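Local coordinates for protein glucose-1-phosphate thymidylyltransferase (Bacillus anthracis, PDB 4ECM) that catalyses the transfer of a thymidylyl group from dTTP to glucose-1-phosphate, giving dTDP-glucose and pyrophosphate, a step of dTDP-L-rhamnose biosynthesis, at residues Ser200-Tyr205 / Asn224-Arg229; Pro56-Ala61 / Ser87-Gly92; Thr71-Ile76 / Phe95-Thr100. All coordinates share one frame; numbering follows the deposited sequence.

Contacts 2 and 3 come first along the chain and interleave: helix 57-67, strand 72-77, helix 82-89 and strand 98-103 follow one another, so the helix pair of contact 2 (56-61 with 87-92) alternates with the strand pair of contact 3 (71-76 with 95-100). Their centres lie about 9 Å apart and they touch, with a probable hydrogen bond between S91 O and F99 N. Together they build one beta-alpha-beta region of the central mixed sheet, which also meets the third subunit. Contact 1 (200-205 with 224-229) comes later, its centre about 29 Å from that of contact 2 and about 25 Å from that of contact 3; it packs two helices across the chain's centre from contact 2.

Contact 1 of 3, residues Ser200-Tyr205 / Asn224-Arg229; sequences SKVFSY and NWYLKR
W225 and Y205 form an offset stack: the tyrosine ring and the five-membered ring of the indole lie 3.8 Å apart between centroids, with planes 17° from parallel. The two side chains run antiparallel, so each β-carbon ends over the other's ring. Y205 CB sits 3.5 Å from the centroid of the W225 six-membered ring, almost on its normal, and W225 CB lies over the Y205 ring in the same way; both are CH-pi contacts. CG opposite the backbone N in both residues (chi1 -177° in Y205, 172° in W225) sends the two rings across the gap between the helices, where they overlap. R229 CD lies over the opposite indole face, toward its rim. At the far end of the six-membered ring W225 CH2 comes to 3.6 Å from K201 O, a carbonyl that accepts a hydrogen bond from S204 OG. In the nucleotidyltransferase fold this packing joins helix 202-206, which follows strand 190-198 of the central mixed sheet after a short loop, to helix 219-228, which leads into strand 232-236 of the same sheet. Deeper in, Y226 brings its hydroxyl end to V202: CB of V202 lies 3.3 Å from Y226 OH, near the ring plane at its edge. V202 N is 3.1 Å from Y226 OH, but the angle is poor, and that hydroxyl is instead hydrogen-bonded to D199. On the outer side the extended K201 lies across R229, K201 NZ standing 3.7 Å from R229 NH1; the carboxylate of E151 makes a salt bridge to each.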
loop_
_atom_site.group_PDB
_atom_site.type_symbol
_atom_site.label_atom_id
_atom_site.label_comp_id
_atom_site.label_asym_id
_atom_site.label_seq_id
_atom_site.Cartn_x
_atom_site.Cartn_y
_atom_site.Cartn_z
ATOM N N SER A 200 -6.111 -35.684 2.874
ATOM C CA SER A 200 -5.779 -34.947 4.096
ATOM C C SER A 200 -4.616 -35.527 4.913
ATOM O O SER A 200 -4.182 -34.901 5.874
ATOM C CB SER A 200 -7.017 -34.832 4.985
ATOM O OG SER A 200 -7.419 -36.115 5.422
ATOM N N LYS A 201 -4.092 -36.683 4.529
ATOM C CA LYS A 201 -2.996 -37.287 5.272
ATOM C C LYS A 201 -1.680 -36.547 5.087
ATOM O O LYS A 201 -0.748 -36.736 5.866
ATOM C CB LYS A 201 -2.822 -38.763 4.892
ATOM C CG LYS A 201 -4.024 -39.634 5.288
ATOM C CD LYS A 201 -3.735 -41.133 5.127
ATOM C CE LYS A 201 -4.928 -41.993 5.608
ATOM N NZ LYS A 201 -4.751 -43.464 5.321
ATOM N N VAL A 202 -1.606 -35.682 4.076
ATOM C CA VAL A 202 -0.375 -34.960 3.807
ATOM C C VAL A 202 0.074 -34.112 5.008
ATOM O O VAL A 202 1.280 -33.982 5.274
ATOM C CB VAL A 202 -0.496 -34.088 2.539
ATOM C CG1 VAL A 202 -1.592 -33.035 2.700
ATOM C CG2 VAL A 202 0.854 -33.428 2.188
ATOM N N PHE A 203 -0.886 -33.572 5.754
ATOM C CA PHE A 203 -0.565 -32.693 6.884
ATOM C C PHE A 203 0.136 -33.397 8.033
ATOM O O PHE A 203 1.061 -32.830 8.631
ATOM C CB PHE A 203 -1.812 -31.933 7.370
ATOM C CG PHE A 203 -2.463 -31.132 6.289
ATOM C CD1 PHE A 203 -1.806 -30.043 5.732
ATOM C CD2 PHE A 203 -3.706 -31.479 5.801
ATOM C CE1 PHE A 203 -2.383 -29.318 4.699
ATOM C CE2 PHE A 203 -4.289 -30.753 4.781
ATOM C CZ PHE A 203 -3.620 -29.667 4.229
ATOM N N SER A 204 -0.292 -34.616 8.344
ATOM C CA SER A 204 0.351 -35.387 9.406
ATOM C C SER A 204 1.812 -35.685 9.030
ATOM O O SER A 204 2.686 -35.722 9.895
ATOM C CB SER A 204 -0.408 -36.680 9.661
ATOM O OG SER A 204 -0.441 -37.443 8.472
ATOM N N TYR A 205 2.079 -35.888 7.745
ATOM C CA TYR A 205 3.447 -36.118 7.318
ATOM C C TYR A 205 4.259 -34.820 7.266
ATOM O O TYR A 205 5.457 -34.840 7.572
ATOM C CB TYR A 205 3.549 -36.830 5.967
ATOM C CG TYR A 205 5.005 -37.098 5.623
ATOM C CD1 TYR A 205 5.693 -38.167 6.207
ATOM C CD2 TYR A 205 5.713 -36.256 4.764
ATOM C CE1 TYR A 205 7.044 -38.408 5.921
ATOM C CE2 TYR A 205 7.063 -36.488 4.469
ATOM C CZ TYR A 205 7.721 -37.565 5.050
ATOM O OH TYR A 205 9.053 -37.802 4.761
ATOM N N ASN A 224 7.380 -38.561 -2.403
ATOM C CA ASN A 224 8.046 -39.850 -2.182
ATOM C C ASN A 224 7.425 -40.644 -1.003
ATOM O O ASN A 224 7.392 -41.872 -1.035
ATOM C CB ASN A 224 9.568 -39.676 -1.991
ATOM C CG ASN A 224 10.324 -39.511 -3.318
ATOM O OD1 ASN A 224 9.975 -40.136 -4.313
ATOM N ND2 ASN A 224 11.390 -38.704 -3.313
ATOM N N TRP A 225 6.940 -39.943 0.028
ATOM C CA TRP A 225 6.285 -40.588 1.180
ATOM C C TRP A 225 5.044 -41.318 0.689
ATOM O O TRP A 225 4.849 -42.500 0.979
ATOM C CB TRP A 225 5.942 -39.550 2.275
ATOM C CG TRP A 225 5.108 -40.081 3.419
ATOM C CD1 TRP A 225 5.519 -40.926 4.414
ATOM C CD2 TRP A 225 3.721 -39.771 3.700
ATOM N NE1 TRP A 225 4.478 -41.179 5.275
ATOM C CE2 TRP A 225 3.365 -40.486 4.867
ATOM C CE3 TRP A 225 2.746 -38.965 3.073
ATOM C CZ2 TRP A 225 2.070 -40.418 5.432
ATOM C CZ3 TRP A 225 1.465 -38.903 3.629
ATOM C CH2 TRP A 225 1.139 -39.639 4.796
ATOM N N TYR A 226 4.206 -40.625 -0.074
ATOM C CA TYR A 226 3.027 -41.271 -0.661
ATOM C C TYR A 226 3.418 -42.425 -1.588
ATOM O O TYR A 226 2.741 -43.449 -1.625
ATOM C CB TYR A 226 2.205 -40.290 -1.466
ATOM C CG TYR A 226 1.247 -39.401 -0.703
ATOM C CD1 TYR A 226 0.026 -39.896 -0.246
ATOM C CD2 TYR A 226 1.508 -38.052 -0.530
ATOM C CE1 TYR A 226 -0.888 -39.077 0.397
ATOM C CE2 TYR A 226 0.596 -37.215 0.112
ATOM C CZ TYR A 226 -0.599 -37.731 0.572
ATOM O OH TYR A 226 -1.513 -36.900 1.194
ATOM N N LEU A 227 4.506 -42.232 -2.344
ATOM C CA LEU A 227 5.005 -43.242 -3.277
ATOM C C LEU A 227 5.406 -44.530 -2.542
ATOM O O LEU A 227 4.958 -45.607 -2.911
ATOM C CB LEU A 227 6.178 -42.696 -4.096
ATOM C CG LEU A 227 6.829 -43.653 -5.098
ATOM C CD1 LEU A 227 5.792 -44.211 -6.083
ATOM C CD2 LEU A 227 7.958 -42.936 -5.830
ATOM N N LYS A 228 6.230 -44.410 -1.505
ATOM C CA LYS A 228 6.637 -45.569 -0.701
ATOM C C LYS A 228 5.444 -46.259 -0.067
ATOM O O LYS A 228 5.499 -47.445 0.209
ATOM C CB LYS A 228 7.605 -45.181 0.411
ATOM C CG LYS A 228 8.977 -44.748 -0.068
ATOM C CD LYS A 228 9.929 -44.629 1.116
ATOM C CE LYS A 228 11.343 -44.266 0.672
ATOM N NZ LYS A 228 12.314 -44.372 1.817
ATOM N N ARG A 229 4.373 -45.513 0.193
ATOM C CA ARG A 229 3.178 -46.128 0.757
ATOM C C ARG A 229 2.360 -46.831 -0.338
ATOM O O ARG A 229 1.378 -47.495 -0.045
ATOM C CB ARG A 229 2.341 -45.111 1.531
ATOM C CG ARG A 229 2.990 -44.627 2.848
ATOM C CD ARG A 229 2.106 -43.590 3.601
ATOM N NE ARG A 229 0.735 -44.091 3.758
ATOM C CZ ARG A 229 -0.379 -43.492 3.318
ATOM N NH1 ARG A 229 -1.552 -44.097 3.494
ATOM N NH2 ARG A 229 -0.349 -42.294 2.741
#

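Contact 2 of 3, residues Pro56-Ala61 / Ser87-Gly92; sequences PMIYHA and SFLGSG
P56 and F88 lie with their CA atoms 8.7 Å apart and Y59 and L89 with theirs 8.4 Å apart, so the start of helix 57-67 faces the last turn of helix 82-89 across a gap filled by side chains. With CG beside its own backbone N (chi1 -86°), the Y59 ring reaches across to helix 82-89 and leans against L89, whose CD2 lies 4.0 Å from Y59 CE1. The other methyl of L89, CD1, touches I58 CD1 at 3.9 Å, so the two methyls of L89 divide between Y59 and I58. At the edge of the F88 ring, in its plane, stands the hydroxyl of Y59, with OH 3.6 Å from F88 CD1. The Y59 and F88 rings are nearly perpendicular, with planes at 88°, but at 6.0 Å between centroids they meet obliquely. P56 lies over one face of F88, though the closeness of that pair is doubtful in the model. Within its own segment Y59 is backed by P56 CD, centred over one ring face. V44 of the second subunit packs on F88, and K43 of that subunit packs on Y59 and hydrogen-bonds F88 O. Beyond L89 the chain leaves the helix at G90, whose phi is positive, and passes through a type II' turn from L89 to G92. Two successive helices on one side of the parallel part of the central mixed sheet, packed together and onto its strands, are typical of the Rossmann-like nucleotidyltransferase fold.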
loop_
_atom_site.group_PDB
_atom_site.type_symbol
_atom_site.label_atom_id
_atom_site.label_comp_id
_atom_site.label_asym_id
_atom_site.label_seq_id
_atom_site.Cartn_x
_atom_site.Cartn_y
_atom_site.Cartn_z
ATOM N N PRO A 56 -3.080 -10.989 -14.552
ATOM C CA PRO A 56 -2.031 -11.224 -13.572
ATOM C C PRO A 56 -1.823 -12.722 -13.469
ATOM O O PRO A 56 -2.784 -13.473 -13.565
ATOM C CB PRO A 56 -2.624 -10.706 -12.272
ATOM C CG PRO A 56 -3.743 -9.885 -12.638
ATOM C CD PRO A 56 -4.227 -10.282 -13.981
ATOM N N MET A 57 -0.588 -13.145 -13.268
ATOM C CA MET A 57 -0.235 -14.556 -13.218
ATOM C C MET A 57 -1.182 -15.407 -12.367
ATOM O O MET A 57 -1.576 -16.486 -12.780
ATOM C CB MET A 57 1.196 -14.690 -12.690
ATOM C CG MET A 57 1.755 -16.109 -12.616
ATOM S SD MET A 57 3.420 -16.168 -11.881
ATOM C CE MET A 57 4.362 -14.987 -12.898
ATOM N N ILE A 58 -1.559 -14.908 -11.195
ATOM C CA ILE A 58 -2.375 -15.693 -10.262
ATOM C C ILE A 58 -3.789 -15.993 -10.758
ATOM O O ILE A 58 -4.399 -16.974 -10.316
ATOM C CB ILE A 58 -2.373 -15.057 -8.840
ATOM C CG1 ILE A 58 -2.813 -16.078 -7.782
ATOM C CG2 ILE A 58 -3.183 -13.775 -8.796
ATOM C CD1 ILE A 58 -2.590 -15.587 -6.380
ATOM N N TYR A 59 -4.310 -15.175 -11.677
ATOM C CA TYR A 59 -5.652 -15.413 -12.217
ATOM C C TYR A 59 -5.739 -16.764 -12.906
ATOM O O TYR A 59 -6.791 -17.380 -12.908
ATOM C CB TYR A 59 -6.069 -14.343 -13.228
ATOM C CG TYR A 59 -6.705 -13.087 -12.668
ATOM C CD1 TYR A 59 -6.385 -12.610 -11.404
ATOM C CD2 TYR A 59 -7.568 -12.320 -13.456
ATOM C CE1 TYR A 59 -6.950 -11.433 -10.915
ATOM C CE2 TYR A 59 -8.131 -11.141 -12.975
ATOM C CZ TYR A 59 -7.811 -10.706 -11.706
ATOM O OH TYR A 59 -8.371 -9.555 -11.224
ATOM N N HIS A 60 -4.644 -17.206 -13.506
ATOM C CA HIS A 60 -4.636 -18.478 -14.228
ATOM C C HIS A 60 -4.947 -19.644 -13.289
ATOM O O HIS A 60 -5.755 -20.495 -13.626
ATOM C CB HIS A 60 -3.309 -18.699 -14.969
ATOM C CG HIS A 60 -3.061 -17.702 -16.057
ATOM N ND1 HIS A 60 -3.336 -17.963 -17.381
ATOM C CD2 HIS A 60 -2.620 -16.420 -16.009
ATOM C CE1 HIS A 60 -3.044 -16.896 -18.108
ATOM N NE2 HIS A 60 -2.620 -15.940 -17.299
ATOM N N ALA A 61 -4.339 -19.640 -12.108
ATOM C CA ALA A 61 -4.543 -20.698 -11.130
ATOM C C ALA A 61 -5.979 -20.686 -10.610
ATOM O O ALA A 61 -6.615 -21.747 -10.445
ATOM C CB ALA A 61 -3.547 -20.556 -9.997
ATOM N N SER A 87 -6.055 -7.060 -2.991
ATOM C CA SER A 87 -6.657 -6.021 -3.813
ATOM C C SER A 87 -7.089 -6.596 -5.138
ATOM O O SER A 87 -8.086 -6.159 -5.693
ATOM C CB SER A 87 -5.727 -4.835 -4.040
ATOM O OG SER A 87 -5.433 -4.193 -2.812
ATOM N N PHE A 88 -6.330 -7.545 -5.678
ATOM C CA PHE A 88 -6.757 -8.201 -6.937
ATOM C C PHE A 88 -7.891 -9.196 -6.753
ATOM O O PHE A 88 -8.857 -9.202 -7.529
ATOM C CB PHE A 88 -5.630 -9.010 -7.583
ATOM C CG PHE A 88 -4.824 -8.263 -8.590
ATOM C CD1 PHE A 88 -5.311 -8.097 -9.887
ATOM C CD2 PHE A 88 -3.549 -7.791 -8.280
ATOM C CE1 PHE A 88 -4.550 -7.421 -10.857
ATOM C CE2 PHE A 88 -2.775 -7.118 -9.248
ATOM C CZ PHE A 88 -3.276 -6.930 -10.533
ATOM N N LEU A 89 -7.767 -10.048 -5.739
ATOM C CA LEU A 89 -8.668 -11.191 -5.602
ATOM C C LEU A 89 -9.938 -11.011 -4.775
ATOM O O LEU A 89 -10.960 -11.668 -5.033
ATOM C CB LEU A 89 -7.860 -12.385 -5.103
ATOM C CG LEU A 89 -6.769 -12.944 -6.046
ATOM C CD1 LEU A 89 -6.147 -14.181 -5.406
ATOM C CD2 LEU A 89 -7.297 -13.308 -7.431
ATOM N N GLY A 90 -9.867 -10.155 -3.766
ATOM C CA GLY A 90 -11.004 -9.878 -2.922
ATOM C C GLY A 90 -11.555 -11.092 -2.207
ATOM O O GLY A 90 -10.818 -11.997 -1.829
ATOM N N SER A 91 -12.862 -11.107 -2.019
ATOM C CA SER A 91 -13.513 -12.226 -1.372
ATOM C C SER A 91 -13.602 -13.412 -2.317
ATOM O O SER A 91 -13.816 -14.543 -1.887
ATOM C CB SER A 91 -14.933 -11.841 -1.028
ATOM O OG SER A 91 -15.655 -11.666 -2.233
ATOM N N GLY A 92 -13.488 -13.135 -3.610
ATOM C CA GLY A 92 -13.616 -14.165 -4.656
ATOM C C GLY A 92 -14.978 -14.113 -5.334
ATOM O O GLY A 92 -15.207 -14.755 -6.365
#

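Contact 3 of 3, residues Thr71-Ile76 / Phe95-Thr100; sequences TDIMII and FGVSFT
F99 lays CD1 against two isoleucines of the neighbouring strand, 3.9 Å from I73 CB and 3.8 Å from I75 CG1. I73 runs alongside F99, pointing the same way, whereas I75 comes at an oblique angle. The pair belongs to a beta-alpha-beta unit, strand 72-77, helix 82-89 and strand 98-103, within the mixed central sheet of the nucleotidyltransferase fold. On the face of the sheet that carries these side chains, I75 and F99 also touch L89 of the connecting helix. V97 extends the apolar patch at the strand's entry, its CG1 meeting I73 CD1 while its CG2 lies over one face of the F99 ring, displaced toward its rim. The backbones run parallel, D72 paired with S98, I73 with F99 and M74 with T100. Four hydrogen bonds join them: S98 N to T71 O, I73 N to S98 O, T100 N to I73 O and I75 N to T100 O. The two donated by the isoleucines are the straighter, that of I73 at 170°, while that from S98 is bent to 139°. The other face carries D72, M74, S98 and T100. M74, with CG turned opposite its backbone N (chi1 172°) and the chain bent at its end, brings CE to 3.4 Å from T100 CG2, a tight fit. R102 of the third subunit packs on T100, hydrogen-bonds F99 O through NE and makes a weak hydrogen bond to S98 OG. Toward the start of both strands, on the same face, a water bridges D72 and S98, donating to D72 OD1 at 2.7 Å and hydrogen-bonding S98 OG at 3.2 Å.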
loop_
_atom_site.group_PDB
_atom_site.type_symbol
_atom_site.label_atom_id
_atom_site.label_comp_id
_atom_site.label_asym_id
_atom_site.label_seq_id
_atom_site.Cartn_x
_atom_site.Cartn_y
_atom_site.Cartn_z
ATOM N N THR A 71 -14.366 -24.222 -5.673
ATOM C CA THR A 71 -14.640 -22.830 -5.320
ATOM C C THR A 71 -14.161 -22.376 -3.934
ATOM O O THR A 71 -14.123 -21.176 -3.684
ATOM C CB THR A 71 -16.137 -22.552 -5.448
ATOM O OG1 THR A 71 -16.868 -23.454 -4.604
ATOM C CG2 THR A 71 -16.586 -22.745 -6.907
ATOM N N ASP A 72 -13.847 -23.317 -3.039
ATOM C CA ASP A 72 -13.303 -23.002 -1.710
ATOM C C ASP A 72 -11.793 -23.045 -1.878
ATOM O O ASP A 72 -11.196 -24.117 -1.946
ATOM C CB ASP A 72 -13.753 -24.020 -0.651
ATOM C CG ASP A 72 -15.255 -23.979 -0.381
ATOM O OD1 ASP A 72 -15.852 -22.887 -0.390
ATOM O OD2 ASP A 72 -15.841 -25.053 -0.143
ATOM N N ILE A 73 -11.172 -21.872 -1.928
ATOM C CA ILE A 73 -9.748 -21.775 -2.227
ATOM C C ILE A 73 -8.977 -20.973 -1.194
ATOM O O ILE A 73 -9.384 -19.864 -0.817
ATOM C CB ILE A 73 -9.551 -21.067 -3.581
ATOM C CG1 ILE A 73 -10.308 -21.812 -4.692
ATOM C CG2 ILE A 73 -8.054 -20.949 -3.909
ATOM C CD1 ILE A 73 -10.448 -21.061 -5.993
ATOM N N MET A 74 -7.856 -21.532 -0.748
ATOM C CA MET A 74 -6.989 -20.833 0.169
ATOM C C MET A 74 -5.782 -20.286 -0.594
ATOM O O MET A 74 -5.191 -20.976 -1.427
ATOM C CB MET A 74 -6.541 -21.742 1.323
ATOM C CG MET A 74 -5.471 -21.098 2.211
ATOM S SD MET A 74 -5.402 -21.755 3.896
ATOM C CE MET A 74 -6.929 -21.063 4.530
ATOM N N ILE A 75 -5.422 -19.050 -0.288
ATOM C CA ILE A 75 -4.304 -18.359 -0.920
ATOM C C ILE A 75 -3.242 -18.100 0.140
ATOM O O ILE A 75 -3.532 -17.490 1.179
ATOM C CB ILE A 75 -4.755 -17.007 -1.474
ATOM C CG1 ILE A 75 -5.928 -17.165 -2.471
ATOM C CG2 ILE A 75 -3.565 -16.223 -2.086
ATOM C CD1 ILE A 75 -5.609 -17.813 -3.738
ATOM N N ILE A 76 -2.019 -18.555 -0.121
ATOM C CA ILE A 76 -0.889 -18.338 0.776
ATOM C C ILE A 76 0.109 -17.366 0.139
ATOM O O ILE A 76 0.490 -17.532 -1.017
ATOM C CB ILE A 76 -0.146 -19.636 1.056
ATOM C CG1 ILE A 76 -1.084 -20.686 1.671
ATOM C CG2 ILE A 76 1.080 -19.377 1.971
ATOM C CD1 ILE A 76 -1.682 -20.303 3.021
ATOM N N PHE A 95 -15.319 -13.485 -9.040
ATOM C CA PHE A 95 -14.890 -14.618 -9.880
ATOM C C PHE A 95 -15.727 -15.872 -9.675
ATOM O O PHE A 95 -15.407 -16.921 -10.217
ATOM C CB PHE A 95 -13.433 -14.987 -9.564
ATOM C CG PHE A 95 -12.489 -13.829 -9.599
ATOM C CD1 PHE A 95 -12.080 -13.283 -10.806
ATOM C CD2 PHE A 95 -11.989 -13.289 -8.433
ATOM C CE1 PHE A 95 -11.196 -12.200 -10.844
ATOM C CE2 PHE A 95 -11.118 -12.211 -8.467
ATOM C CZ PHE A 95 -10.721 -11.669 -9.681
ATOM N N GLY A 96 -16.794 -15.793 -8.904
ATOM C CA GLY A 96 -17.577 -16.987 -8.617
ATOM C C GLY A 96 -16.879 -17.986 -7.685
ATOM O O GLY A 96 -17.223 -19.169 -7.670
ATOM N N VAL A 97 -15.890 -17.532 -6.908
ATOM C CA VAL A 97 -15.219 -18.416 -5.948
ATOM C C VAL A 97 -15.239 -17.797 -4.553
ATOM O O VAL A 97 -15.851 -16.765 -4.327
ATOM C CB VAL A 97 -13.782 -18.767 -6.354
ATOM C CG1 VAL A 97 -13.777 -19.525 -7.678
ATOM C CG2 VAL A 97 -12.910 -17.495 -6.413
ATOM N N SER A 98 -14.554 -18.436 -3.620
ATOM C CA SER A 98 -14.548 -17.992 -2.256
ATOM C C SER A 98 -13.121 -18.143 -1.712
ATOM O O SER A 98 -12.588 -19.254 -1.696
ATOM C CB SER A 98 -15.556 -18.850 -1.513
ATOM O OG SER A 98 -15.753 -18.403 -0.217
ATOM N N PHE A 99 -12.501 -17.028 -1.300
ATOM C CA PHE A 99 -11.114 -17.038 -0.841
ATOM C C PHE A 99 -10.934 -16.910 0.659
ATOM O O PHE A 99 -11.689 -16.225 1.340
ATOM C CB PHE A 99 -10.299 -15.892 -1.490
ATOM C CG PHE A 99 -10.132 -16.018 -2.989
ATOM C CD1 PHE A 99 -9.544 -17.143 -3.542
ATOM C CD2 PHE A 99 -10.503 -14.983 -3.832
ATOM C CE1 PHE A 99 -9.382 -17.261 -4.907
ATOM C CE2 PHE A 99 -10.341 -15.085 -5.208
ATOM C CZ PHE A 99 -9.775 -16.219 -5.748
ATOM N N THR A 100 -9.887 -17.551 1.152
ATOM C CA THR A 100 -9.469 -17.462 2.551
ATOM C C THR A 100 -7.953 -17.265 2.462
ATOM O O THR A 100 -7.295 -17.924 1.646
ATOM C CB THR A 100 -9.854 -18.732 3.333
ATOM O OG1 THR A 100 -11.281 -18.885 3.309
ATOM C CG2 THR A 100 -9.383 -18.664 4.807
HETATM O O HOH W 1 -14.597 -21.043 1.101
#